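PDB 5D2I: 4-oxalocrotonate decarboxylase NahK from Pseudomonas putida, which catalyses the decarboxylation of (3E)-2-oxohex-3-enedioate to 2-oxopent-4-enoate and carbon dioxide, a step in the breakdown of aromatic hydrocarbons. Local coordinates for residues A[97-102]-A[262-267]; A[110-115]-A[243-248]; A[114-119]-A[236-241]; A[144-149]-A[172-177]. The protein carries 1 engineered substitution. All blocks are in the same frame, centred on the assembly; numbering follows the deposited sequence.

Contact 1: A[97-102]-A[262-267]; sequences VPDGGV and GSVSAR. With CA (calcium ion), chain D; EDO (1,2-ethanediol), chain H.
With CG anti to the backbone N (chi1 -176°), Asp99 swings its carboxylate off the turn and over to Ser263 and Ser265, where its two oxygens split the work. OD1 of Asp99 takes the backbone N-H of Ser265 at 2.8 Å, met nearly end-on to its C-O bond. OD2 of Asp99 instead binds a calcium ion at 2.4 Å, and Ser263 O reaches the same ion at 2.4 Å; the shared metal is what lets these two oxygens lie close together. A calcium-bound water also links Asp99 OD1 to Ser265 OG, a hydroxyl that is paired with Thr255 OG1 as well. One residue on, Gly100 N donates to Ser265 O at 2.7 Å, arriving 47° out of the carbonyl plane. Arg267 N then bonds Gly101 O at 2.9 Å, in the plane of that carbonyl. Val102 and Arg267 point the same way, CG2 of the valine 3.6 Å from NH2 of the arginine and CG1 over the rim of one guanidinium face. The type II beta turn Pro98 to Gly101, closed by Gly101 N on Pro98 O, leads into a strand that pairs parallel with 263-268 at the border of the five-stranded mixed sheet.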
loop_
_atom_site.group_PDB
_atom_site.type_symbol
_atom_site.label_atom_id
_atom_site.label_comp_id
_atom_site.label_asym_id
_atom_site.label_seq_id
_atom_site.Cartn_x
_atom_site.Cartn_y
_atom_site.Cartn_z
ATOM N N VAL A 97 2.563 11.346 5.933
ATOM C CA VAL A 97 1.757 12.360 6.601
ATOM C C VAL A 97 1.862 12.070 8.083
ATOM O O VAL A 97 1.760 10.908 8.497
ATOM C CB VAL A 97 0.290 12.243 6.167
ATOM C CG1 VAL A 97 -0.571 13.244 6.904
ATOM C CG2 VAL A 97 0.181 12.444 4.669
ATOM N N PRO A 98 2.104 13.108 8.891
ATOM C CA PRO A 98 2.235 12.845 10.328
ATOM C C PRO A 98 0.857 12.668 10.944
ATOM O O PRO A 98 -0.135 13.075 10.351
ATOM C CB PRO A 98 2.905 14.106 10.846
ATOM C CG PRO A 98 2.414 15.187 9.907
ATOM C CD PRO A 98 2.268 14.537 8.563
ATOM N N ASP A 99 0.802 12.029 12.109
ATOM C CA ASP A 99 -0.442 11.818 12.827
ATOM C C ASP A 99 -1.071 13.173 13.117
ATOM O O ASP A 99 -0.408 14.074 13.650
ATOM C CB ASP A 99 -0.140 11.067 14.124
ATOM C CG ASP A 99 -1.374 10.710 14.901
ATOM O OD1 ASP A 99 -2.492 10.839 14.363
ATOM O OD2 ASP A 99 -1.220 10.302 16.069
ATOM N N GLY A 100 -2.339 13.315 12.745
ATOM C CA GLY A 100 -3.052 14.568 12.906
ATOM C C GLY A 100 -2.715 15.559 11.811
ATOM O O GLY A 100 -3.118 16.723 11.873
ATOM N N GLY A 101 -1.991 15.089 10.800
ATOM C CA GLY A 101 -1.468 15.964 9.773
ATOM C C GLY A 101 -2.574 16.437 8.861
ATOM O O GLY A 101 -3.665 15.868 8.861
ATOM N N VAL A 102 -2.291 17.478 8.089
ATOM C CA VAL A 102 -3.258 18.010 7.140
ATOM C C VAL A 102 -2.913 17.516 5.739
ATOM O O VAL A 102 -1.765 17.620 5.289
ATOM C CB VAL A 102 -3.267 19.551 7.178
ATOM C CG1 VAL A 102 -4.266 20.104 6.179
ATOM C CG2 VAL A 102 -3.575 20.035 8.589
ATOM N N GLY A 262 -3.286 3.501 20.404
ATOM C CA GLY A 262 -3.616 4.879 20.121
ATOM C C GLY A 262 -4.368 5.034 18.819
ATOM O O GLY A 262 -5.059 4.114 18.365
ATOM N N SER A 263 -4.229 6.205 18.211
ATOM C CA SER A 263 -5.013 6.531 17.044
ATOM C C SER A 263 -4.199 7.266 15.999
ATOM O O SER A 263 -3.141 7.831 16.279
ATOM C CB SER A 263 -6.213 7.382 17.451
ATOM O OG SER A 263 -5.774 8.634 17.947
ATOM N N VAL A 264 -4.717 7.251 14.783
ATOM C CA VAL A 264 -4.111 7.963 13.684
ATOM C C VAL A 264 -5.191 8.867 13.136
ATOM O O VAL A 264 -6.292 8.409 12.837
ATOM C CB VAL A 264 -3.689 7.005 12.584
ATOM C CG1 VAL A 264 -3.025 7.770 11.468
ATOM C CG2 VAL A 264 -2.737 5.936 13.143
ATOM N N SER A 265 -4.883 10.151 13.021
ATOM C CA SER A 265 -5.872 11.092 12.529
ATOM C C SER A 265 -5.307 11.899 11.392
ATOM O O SER A 265 -4.094 12.003 11.234
ATOM C CB SER A 265 -6.294 12.027 13.657
ATOM O OG SER A 265 -6.723 11.262 14.763
ATOM N N ALA A 266 -6.189 12.491 10.595
ATOM C CA ALA A 266 -5.725 13.411 9.574
ATOM C C ALA A 266 -6.876 14.307 9.261
ATOM O O ALA A 266 -8.033 13.933 9.449
ATOM C CB ALA A 266 -5.294 12.659 8.329
ATOM N N ARG A 267 -6.558 15.496 8.778
ATOM C CA ARG A 267 -7.581 16.390 8.322
ATOM C C ARG A 267 -7.348 16.614 6.853
ATOM O O ARG A 267 -6.201 16.747 6.412
ATOM C CB ARG A 267 -7.488 17.710 9.058
ATOM C CG ARG A 267 -8.478 18.727 8.551
ATOM C CD ARG A 267 -8.678 19.834 9.553
ATOM N NE ARG A 267 -7.510 20.712 9.666
ATOM C CZ ARG A 267 -7.285 21.764 8.886
ATOM N NH1 ARG A 267 -8.141 22.073 7.921
ATOM N NH2 ARG A 267 -6.207 22.509 9.075
HETATM CA CA CA D . -3.023 9.880 17.523
HETATM C C1 EDO H . 3.311 10.512 13.689
HETATM O O1 EDO H . 3.224 10.276 12.283
HETATM C C2 EDO H . 3.177 12.003 13.930
HETATM O O2 EDO H . 3.444 12.341 15.293
HETATM O O HOH W 1 -4.368 11.398 16.089
#

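Contact 2: A[110-115]-A[243-248]; sequences HPKIEA and TAAVPV. With CA (calcium ion), chain C; EDO (1,2-ethanediol), chain E.
Val248 meets its neighbours with both methyls, CG1 anti to the carbonyl carbon (chi1 -69°) and CG2 between the backbone N and that carbon. Val248 CG1 lies 3.8 Å from Ile113 CG2, and Val248 CG2 lies 3.9 Å from Pro111 CG. Ile113 holds CG1 between its backbone N and carbonyl carbon (chi1 59°), and its side chain crosses that of Val248 at about a right angle. Beside this packing, Ile113 and Val246 form an antiparallel hydrogen-bonded pair, with Ile113 N to Val246 O at 2.7 Å and Val246 N to Ile113 O at 2.8 Å. In this way the short strand 246-247 joins strand 112-121, one of the two strands that supply the calcium ligands in this FAA hydrolase-type domain; Ile113 and Val248 both pack on Ile254 of the second sheet. Lys112 is extended beyond CG, which lies 3.7 Å from Pro247 CA, and a water joins its NZ to Ala245 O. Glu114 lays CG against Ala245 CB at 3.7 Å, and its extended chain carries OE1 to the calcium ion at 2.3 Å. Thr243 uses OG1 to donate to Ala244 O and to accept a weak bond from Ala115 N at 3.3 Å. A valine in place of Thr243 would probably leave Ala115 N without this acceptor and Ala244 O without the hydroxyl donor. CG2 of Thr243 rests near Ala115 CB.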
loop_
_atom_site.group_PDB
_atom_site.type_symbol
_atom_site.label_atom_id
_atom_site.label_comp_id
_atom_site.label_asym_id
_atom_site.label_seq_id
_atom_site.Cartn_x
_atom_site.Cartn_y
_atom_site.Cartn_z
ATOM N N HIS A 110 -9.088 11.141 -6.290
ATOM C CA HIS A 110 -10.316 10.646 -5.687
ATOM C C HIS A 110 -9.930 9.707 -4.564
ATOM O O HIS A 110 -10.163 8.496 -4.638
ATOM C CB HIS A 110 -11.186 9.948 -6.729
ATOM C CG HIS A 110 -10.426 9.132 -7.730
ATOM N ND1 HIS A 110 -10.923 8.834 -8.980
ATOM C CD2 HIS A 110 -9.203 8.532 -7.666
ATOM C CE1 HIS A 110 -10.052 8.098 -9.644
ATOM N NE2 HIS A 110 -8.999 7.901 -8.869
ATOM N N PRO A 111 -9.334 10.265 -3.511
ATOM C CA PRO A 111 -8.649 9.456 -2.497
ATOM C C PRO A 111 -9.593 8.691 -1.588
ATOM O O PRO A 111 -10.740 9.084 -1.358
ATOM C CB PRO A 111 -7.894 10.505 -1.676
ATOM C CG PRO A 111 -8.736 11.750 -1.813
ATOM C CD PRO A 111 -9.243 11.710 -3.231
ATOM N N LYS A 112 -9.099 7.572 -1.084
ATOM C CA LYS A 112 -9.774 6.863 -0.016
ATOM C C LYS A 112 -8.746 6.529 1.031
ATOM O O LYS A 112 -7.548 6.524 0.751
ATOM C CB LYS A 112 -10.377 5.572 -0.543
ATOM C CG LYS A 112 -11.393 5.804 -1.641
ATOM C CD LYS A 112 -12.032 4.494 -2.051
ATOM C CE LYS A 112 -12.982 4.703 -3.219
ATOM N NZ LYS A 112 -13.668 3.441 -3.583
ATOM N N ILE A 113 -9.205 6.244 2.238
ATOM C CA ILE A 113 -8.272 5.842 3.275
ATOM C C ILE A 113 -8.551 4.411 3.698
ATOM O O ILE A 113 -9.679 3.913 3.590
ATOM C CB ILE A 113 -8.315 6.780 4.494
ATOM C CG1 ILE A 113 -9.718 6.815 5.103
ATOM C CG2 ILE A 113 -7.884 8.181 4.084
ATOM C CD1 ILE A 113 -9.769 7.516 6.462
ATOM N N GLU A 114 -7.501 3.755 4.170
ATOM C CA GLU A 114 -7.589 2.399 4.667
ATOM C C GLU A 114 -6.801 2.357 5.945
ATOM O O GLU A 114 -5.686 2.871 5.998
ATOM C CB GLU A 114 -6.921 1.441 3.682
ATOM C CG GLU A 114 -7.499 1.460 2.308
ATOM C CD GLU A 114 -6.877 0.412 1.432
ATOM O OE1 GLU A 114 -5.650 0.480 1.195
ATOM O OE2 GLU A 114 -7.614 -0.486 1.004
ATOM N N ALA A 115 -7.369 1.729 6.970
ATOM C CA ALA A 115 -6.660 1.531 8.223
ATOM C C ALA A 115 -5.776 0.320 8.043
ATOM O O ALA A 115 -6.238 -0.725 7.587
ATOM C CB ALA A 115 -7.643 1.283 9.334
ATOM N N THR A 243 -9.722 -2.378 7.023
ATOM C CA THR A 243 -11.083 -1.968 6.754
ATOM C C THR A 243 -11.295 -1.828 5.261
ATOM O O THR A 243 -10.337 -1.722 4.499
ATOM C CB THR A 243 -11.344 -0.605 7.380
ATOM O OG1 THR A 243 -10.396 0.340 6.862
ATOM C CG2 THR A 243 -11.165 -0.691 8.890
ATOM N N ALA A 244 -12.553 -1.825 4.844
ATOM C CA ALA A 244 -12.899 -1.347 3.512
ATOM C C ALA A 244 -12.330 0.060 3.388
ATOM O O ALA A 244 -12.162 0.753 4.394
ATOM C CB ALA A 244 -14.400 -1.321 3.343
ATOM N N ALA A 245 -12.013 0.481 2.169
ATOM C CA ALA A 245 -11.435 1.807 1.965
ATOM C C ALA A 245 -12.553 2.829 2.049
ATOM O O ALA A 245 -13.675 2.561 1.630
ATOM C CB ALA A 245 -10.726 1.887 0.617
ATOM N N VAL A 246 -12.257 3.991 2.618
ATOM C CA VAL A 246 -13.282 4.997 2.833
ATOM C C VAL A 246 -12.919 6.263 2.108
ATOM O O VAL A 246 -11.861 6.837 2.358
ATOM C CB VAL A 246 -13.428 5.312 4.314
ATOM C CG1 VAL A 246 -14.319 6.527 4.517
ATOM C CG2 VAL A 246 -14.011 4.115 5.012
ATOM N N PRO A 247 -13.804 6.710 1.215
ATOM C CA PRO A 247 -13.542 7.957 0.497
ATOM C C PRO A 247 -13.356 9.124 1.459
ATOM O O PRO A 247 -14.021 9.212 2.504
ATOM C CB PRO A 247 -14.825 8.167 -0.313
ATOM C CG PRO A 247 -15.472 6.834 -0.401
ATOM C CD PRO A 247 -15.109 6.121 0.861
ATOM N N VAL A 248 -12.425 10.008 1.124
ATOM C CA VAL A 248 -12.268 11.239 1.876
ATOM C C VAL A 248 -12.282 12.415 0.922
ATOM O O VAL A 248 -12.042 12.270 -0.279
ATOM C CB VAL A 248 -10.977 11.263 2.711
ATOM C CG1 VAL A 248 -11.080 10.257 3.854
ATOM C CG2 VAL A 248 -9.768 10.980 1.830
HETATM CA CA CA C . -3.489 -0.211 1.277
HETATM C C1 EDO E . -8.456 4.150 -4.504
HETATM O O1 EDO E . -8.701 3.356 -5.668
HETATM C C2 EDO E . -9.153 5.497 -4.649
HETATM O O2 EDO E . -8.883 6.012 -5.964
HETATM O O HOH W 2 -12.663 10.394 -2.624
HETATM O O HOH W 3 -15.085 2.856 -0.755
HETATM O O HOH W 4 -9.294 -1.894 2.096
HETATM O O HOH W 5 -1.444 -1.301 1.743
HETATM O O HOH W 6 -4.385 -2.396 1.079
#

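Contact 3: A[114-119]-A[236-241]; sequences EAEISV and FIMTGG. With CA (calcium ion), chain C.
Thr239 grips a single carbonyl oxygen twice: its OG1 donates to Ile117 O at 2.6 Å, in the carbonyl plane, and its backbone N reaches the same oxygen at 3.2 Å, tilted 30° from that plane. This lies where strands 112-121 and 236-238 pair antiparallel, next to Gly240 and Gly241 and the metal site of this FAA hydrolase-family domain. Further along the pairing is regular, Val119 and Ile237 exchanging two backbone bonds. Glu116, its CG anti to the carbonyl carbon (chi1 -48°), extends so that OE2 binds the calcium ion at 2.2 Å. Its other oxygen, OE1, accepts a weak, bent bond from Gly240 N at 2.9 Å and another from a calcium-bound water; Met238 lays CE 3.6 Å from the carboxylate carbon CD of Glu116. A second metal-bound water accepts from Gly241 N. Phe236 sets its CZ 3.3 Å from Ser118 OG, which pairs with Thr145 OG1, while its ring also meets that of Phe173. An alanine at Phe236 would probably open a gap beside Ser118 CB and take one aromatic neighbour from Phe173. One further water is held by three bonds, accepting from Ile117 N and donating to Thr239 OG1 and to Gly240 O at 2.6 Å.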
loop_
_atom_site.group_PDB
_atom_site.type_symbol
_atom_site.label_atom_id
_atom_site.label_comp_id
_atom_site.label_asym_id
_atom_site.label_seq_id
_atom_site.Cartn_x
_atom_site.Cartn_y
_atom_site.Cartn_z
ATOM N N GLU A 114 -7.501 3.755 4.170
ATOM C CA GLU A 114 -7.589 2.399 4.667
ATOM C C GLU A 114 -6.801 2.357 5.945
ATOM O O GLU A 114 -5.686 2.871 5.998
ATOM C CB GLU A 114 -6.921 1.441 3.682
ATOM C CG GLU A 114 -7.499 1.460 2.308
ATOM C CD GLU A 114 -6.877 0.412 1.432
ATOM O OE1 GLU A 114 -5.650 0.480 1.195
ATOM O OE2 GLU A 114 -7.614 -0.486 1.004
ATOM N N ALA A 115 -7.369 1.729 6.970
ATOM C CA ALA A 115 -6.660 1.531 8.223
ATOM C C ALA A 115 -5.776 0.320 8.043
ATOM O O ALA A 115 -6.238 -0.725 7.587
ATOM C CB ALA A 115 -7.643 1.283 9.334
ATOM N N GLU A 116 -4.502 0.460 8.383
ATOM C CA GLU A 116 -3.561 -0.638 8.241
ATOM C C GLU A 116 -2.676 -0.722 9.454
ATOM O O GLU A 116 -2.581 0.210 10.247
ATOM C CB GLU A 116 -2.694 -0.429 6.993
ATOM C CG GLU A 116 -3.529 -0.079 5.789
ATOM C CD GLU A 116 -2.908 -0.439 4.471
ATOM O OE1 GLU A 116 -1.843 -1.098 4.439
ATOM O OE2 GLU A 116 -3.506 -0.062 3.449
ATOM N N ILE A 117 -2.023 -1.864 9.595
ATOM C CA ILE A 117 -0.946 -1.971 10.549
ATOM C C ILE A 117 0.348 -2.168 9.779
ATOM O O ILE A 117 0.427 -2.989 8.856
ATOM C CB ILE A 117 -1.195 -3.090 11.568
ATOM C CG1 ILE A 117 -0.149 -3.014 12.678
ATOM C CG2 ILE A 117 -1.196 -4.470 10.893
ATOM C CD1 ILE A 117 -0.293 -1.754 13.521
ATOM N N SER A 118 1.349 -1.355 10.095
ATOM C CA SER A 118 2.610 -1.484 9.409
ATOM C C SER A 118 3.587 -2.166 10.339
ATOM O O SER A 118 3.369 -2.220 11.543
ATOM C CB SER A 118 3.148 -0.110 9.007
ATOM O OG SER A 118 2.253 0.517 8.107
ATOM N N VAL A 119 4.651 -2.712 9.775
ATOM C CA VAL A 119 5.741 -3.201 10.593
ATOM C C VAL A 119 7.032 -2.553 10.131
ATOM O O VAL A 119 7.137 -2.087 8.997
ATOM C CB VAL A 119 5.876 -4.737 10.474
ATOM C CG1 VAL A 119 4.592 -5.408 10.910
ATOM C CG2 VAL A 119 6.204 -5.125 9.049
ATOM N N PHE A 236 10.042 -0.559 6.326
ATOM C CA PHE A 236 8.688 -0.247 6.756
ATOM C C PHE A 236 7.716 -0.829 5.731
ATOM O O PHE A 236 7.836 -0.569 4.538
ATOM C CB PHE A 236 8.567 1.276 6.835
ATOM C CG PHE A 236 7.190 1.774 7.132
ATOM C CD1 PHE A 236 6.779 1.964 8.448
ATOM C CD2 PHE A 236 6.322 2.106 6.099
ATOM C CE1 PHE A 236 5.500 2.446 8.727
ATOM C CE2 PHE A 236 5.048 2.594 6.369
ATOM C CZ PHE A 236 4.636 2.762 7.683
ATOM N N ILE A 237 6.766 -1.635 6.196
ATOM C CA ILE A 237 5.819 -2.295 5.314
ATOM C C ILE A 237 4.409 -2.057 5.819
ATOM O O ILE A 237 4.096 -2.401 6.952
ATOM C CB ILE A 237 6.031 -3.818 5.317
ATOM C CG1 ILE A 237 7.461 -4.153 4.884
ATOM C CG2 ILE A 237 5.001 -4.507 4.416
ATOM C CD1 ILE A 237 7.928 -5.515 5.374
ATOM N N MET A 238 3.554 -1.500 4.972
ATOM C CA MET A 238 2.141 -1.396 5.303
ATOM C C MET A 238 1.502 -2.680 4.830
ATOM O O MET A 238 1.550 -3.012 3.637
ATOM C CB MET A 238 1.515 -0.209 4.585
ATOM C CG MET A 238 2.178 1.087 4.945
ATOM S SD MET A 238 1.357 2.445 4.106
ATOM C CE MET A 238 -0.309 2.120 4.591
ATOM N N THR A 239 0.917 -3.421 5.761
ATOM C CA THR A 239 0.591 -4.807 5.466
ATOM C C THR A 239 -0.757 -4.994 4.781
ATOM O O THR A 239 -1.043 -6.077 4.303
ATOM C CB THR A 239 0.670 -5.691 6.707
ATOM O OG1 THR A 239 -0.257 -5.216 7.679
ATOM C CG2 THR A 239 2.081 -5.656 7.294
ATOM N N GLY A 240 -1.577 -3.950 4.714
ATOM C CA GLY A 240 -2.805 -4.073 3.942
ATOM C C GLY A 240 -4.032 -3.497 4.614
ATOM O O GLY A 240 -4.058 -3.316 5.831
ATOM N N GLY A 241 -5.055 -3.209 3.817
ATOM C CA GLY A 241 -6.275 -2.625 4.347
ATOM C C GLY A 241 -7.003 -3.564 5.291
ATOM O O GLY A 241 -7.386 -4.681 4.930
HETATM CA CA CA C . -3.489 -0.211 1.277
HETATM O O HOH W 5 -1.444 -1.301 1.743
HETATM O O HOH W 7 -2.643 -3.980 7.936
HETATM O O HOH W 6 -4.385 -2.396 1.079
#

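Contact 4: A[144-149]-A[172-177]; sequences PTVEVI and RFITGG. With CA (calcium ion), chain C; EDO (1,2-ethanediol), chain H.
Val146 and Ile174 trade backbone bonds in both directions, as do Val148 and Arg172, the former pair at 2.7 Å for Val146 N to Ile174 O. Gly176 N adds a bond to Pro144 O just past the end of the strand. Apolar contacts follow on the face that holds Val146, Val148 and Ile174. CG1 of Ile174, anti to its carbonyl carbon (chi1 -47°), reaches across to the valines, so that Ile174 CD1 lies 3.9 Å from Val146 CG1 and 4.1 Å from Val148 CG2. Val264 of the other sheet touches both Val146 and Ile174, so this face packs against that sheet. The pair is an antiparallel ladder, 144-149 and 172-175 running at 165° to each other, within the sheet that bears the metal site. The other face carries Thr145, Glu147, Phe173 and Thr175: CG2 of Thr145 sits 3.9 Å from CB of Phe173 and at the edge of its ring. Glu147 makes the metal contact: its CG lies 3.3 Å from Arg172 O, its OE1 binds the calcium ion at 2.2 Å, and its OE2 forms a salt bridge with Lys69, a residue that binds 2-oxoglutarate. Water also lies beside Glu147 OE2, 2.7 Å away, next to Arg172 O.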
loop_
_atom_site.group_PDB
_atom_site.type_symbol
_atom_site.label_atom_id
_atom_site.label_comp_id
_atom_site.label_asym_id
_atom_site.label_seq_id
_atom_site.Cartn_x
_atom_site.Cartn_y
_atom_site.Cartn_z
ATOM N N PRO A 144 0.660 1.770 13.662
ATOM C CA PRO A 144 -0.658 2.084 13.114
ATOM C C PRO A 144 -0.486 3.024 11.945
ATOM O O PRO A 144 0.161 4.062 12.077
ATOM C CB PRO A 144 -1.343 2.811 14.269
ATOM C CG PRO A 144 -0.716 2.203 15.496
ATOM C CD PRO A 144 0.734 2.041 15.107
ATOM N N THR A 145 -1.035 2.653 10.800
ATOM C CA THR A 145 -0.853 3.461 9.607
ATOM C C THR A 145 -2.134 3.517 8.822
ATOM O O THR A 145 -2.766 2.494 8.596
ATOM C CB THR A 145 0.204 2.858 8.702
ATOM O OG1 THR A 145 1.390 2.623 9.468
ATOM C CG2 THR A 145 0.528 3.829 7.552
ATOM N N VAL A 146 -2.508 4.717 8.406
ATOM C CA VAL A 146 -3.661 4.873 7.550
ATOM C C VAL A 146 -3.150 5.204 6.157
ATOM O O VAL A 146 -2.433 6.189 5.972
ATOM C CB VAL A 146 -4.556 5.993 8.059
ATOM C CG1 VAL A 146 -5.685 6.259 7.080
ATOM C CG2 VAL A 146 -5.127 5.605 9.419
ATOM N N GLU A 147 -3.503 4.385 5.174
ATOM C CA GLU A 147 -3.070 4.705 3.834
ATOM C C GLU A 147 -4.078 5.612 3.208
ATOM O O GLU A 147 -5.273 5.467 3.442
ATOM C CB GLU A 147 -2.895 3.477 2.939
ATOM C CG GLU A 147 -2.053 3.845 1.728
ATOM C CD GLU A 147 -1.700 2.682 0.831
ATOM O OE1 GLU A 147 -2.309 1.600 0.963
ATOM O OE2 GLU A 147 -0.804 2.864 -0.021
ATOM N N VAL A 148 -3.596 6.570 2.432
ATOM C CA VAL A 148 -4.483 7.241 1.504
ATOM C C VAL A 148 -4.161 6.632 0.153
ATOM O O VAL A 148 -3.036 6.753 -0.328
ATOM C CB VAL A 148 -4.234 8.730 1.446
ATOM C CG1 VAL A 148 -5.263 9.386 0.523
ATOM C CG2 VAL A 148 -4.341 9.318 2.843
ATOM N N ILE A 149 -5.126 5.937 -0.435
ATOM C CA ILE A 149 -4.925 5.388 -1.763
ATOM C C ILE A 149 -5.649 6.259 -2.750
ATOM O O ILE A 149 -6.667 6.868 -2.430
ATOM C CB ILE A 149 -5.437 3.957 -1.888
ATOM C CG1 ILE A 149 -6.839 3.824 -1.300
ATOM C CG2 ILE A 149 -4.493 3.000 -1.173
ATOM C CD1 ILE A 149 -7.435 2.456 -1.541
ATOM N N ARG A 172 -0.430 8.570 -0.184
ATOM C CA ARG A 172 -0.055 9.070 1.132
ATOM C C ARG A 172 -0.180 7.946 2.129
ATOM O O ARG A 172 -0.928 6.986 1.924
ATOM C CB ARG A 172 -0.952 10.220 1.589
ATOM C CG ARG A 172 -1.027 11.400 0.648
ATOM C CD ARG A 172 0.209 12.273 0.718
ATOM N NE ARG A 172 0.017 13.448 -0.123
ATOM C CZ ARG A 172 0.357 13.518 -1.407
ATOM N NH1 ARG A 172 0.938 12.485 -2.004
ATOM N NH2 ARG A 172 0.116 14.630 -2.091
ATOM N N PHE A 173 0.567 8.050 3.208
ATOM C CA PHE A 173 0.331 7.170 4.334
ATOM C C PHE A 173 0.513 7.997 5.581
ATOM O O PHE A 173 1.341 8.906 5.631
ATOM C CB PHE A 173 1.236 5.937 4.303
ATOM C CG PHE A 173 2.696 6.239 4.495
ATOM C CD1 PHE A 173 3.486 6.637 3.425
ATOM C CD2 PHE A 173 3.280 6.106 5.742
ATOM C CE1 PHE A 173 4.840 6.907 3.605
ATOM C CE2 PHE A 173 4.626 6.383 5.931
ATOM C CZ PHE A 173 5.405 6.784 4.866
ATOM N N ILE A 174 -0.309 7.707 6.572
ATOM C CA ILE A 174 -0.314 8.485 7.791
ATOM C C ILE A 174 0.038 7.524 8.897
ATOM O O ILE A 174 -0.669 6.542 9.107
ATOM C CB ILE A 174 -1.711 9.045 8.082
ATOM C CG1 ILE A 174 -2.315 9.677 6.820
ATOM C CG2 ILE A 174 -1.639 10.055 9.223
ATOM C CD1 ILE A 174 -3.859 9.745 6.856
ATOM N N THR A 175 1.145 7.764 9.589
ATOM C CA THR A 175 1.506 6.896 10.699
ATOM C C THR A 175 1.122 7.599 11.982
ATOM O O THR A 175 1.050 8.819 12.031
ATOM C CB THR A 175 3.002 6.582 10.724
ATOM O OG1 THR A 175 3.739 7.808 10.801
ATOM C CG2 THR A 175 3.403 5.814 9.475
ATOM N N GLY A 176 0.868 6.842 13.028
ATOM C CA GLY A 176 0.525 7.470 14.281
ATOM C C GLY A 176 0.354 6.397 15.313
ATOM O O GLY A 176 0.735 5.250 15.077
ATOM N N GLY A 177 -0.213 6.774 16.450
ATOM C CA GLY A 177 -0.394 5.850 17.550
ATOM C C GLY A 177 0.924 5.372 18.101
ATOM O O GLY A 177 1.989 5.908 17.769
HETATM CA CA CA C . -3.489 -0.211 1.277
HETATM C C1 EDO H . 3.311 10.512 13.689
HETATM O O1 EDO H . 3.224 10.276 12.283
HETATM C C2 EDO H . 3.177 12.003 13.930
HETATM O O2 EDO H . 3.444 12.341 15.293
HETATM O O HOH W 8 0.121 5.419 -0.182
HETATM O O HOH W 5 -1.444 -1.301 1.743
HETATM O O HOH W 6 -4.385 -2.396 1.079
#

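From the N terminus the chain lays down 97-102, then 110-115, leading into strand 112-121, and 114-119 within it; the last two share Glu114 and Ala115. Contact 4 is the first loop to close, 144-149 meeting 172-177 after a short excursion. Contact 3 closes round it when 236-241 returns, contact 2 follows at 243-248, and contact 1 closes last at 262-267, enclosing all three; the loops nest and none cross. Contacts 2, 3 and 4 lie in one sheet, where strands 112-121 and 139-149 bring Glu114, Glu116 and Glu147 to the same calcium ion. Contact 1 pairs strands of the second sheet, and Val97 at its start joins Phe173 of contact 4, tying the two sheets together.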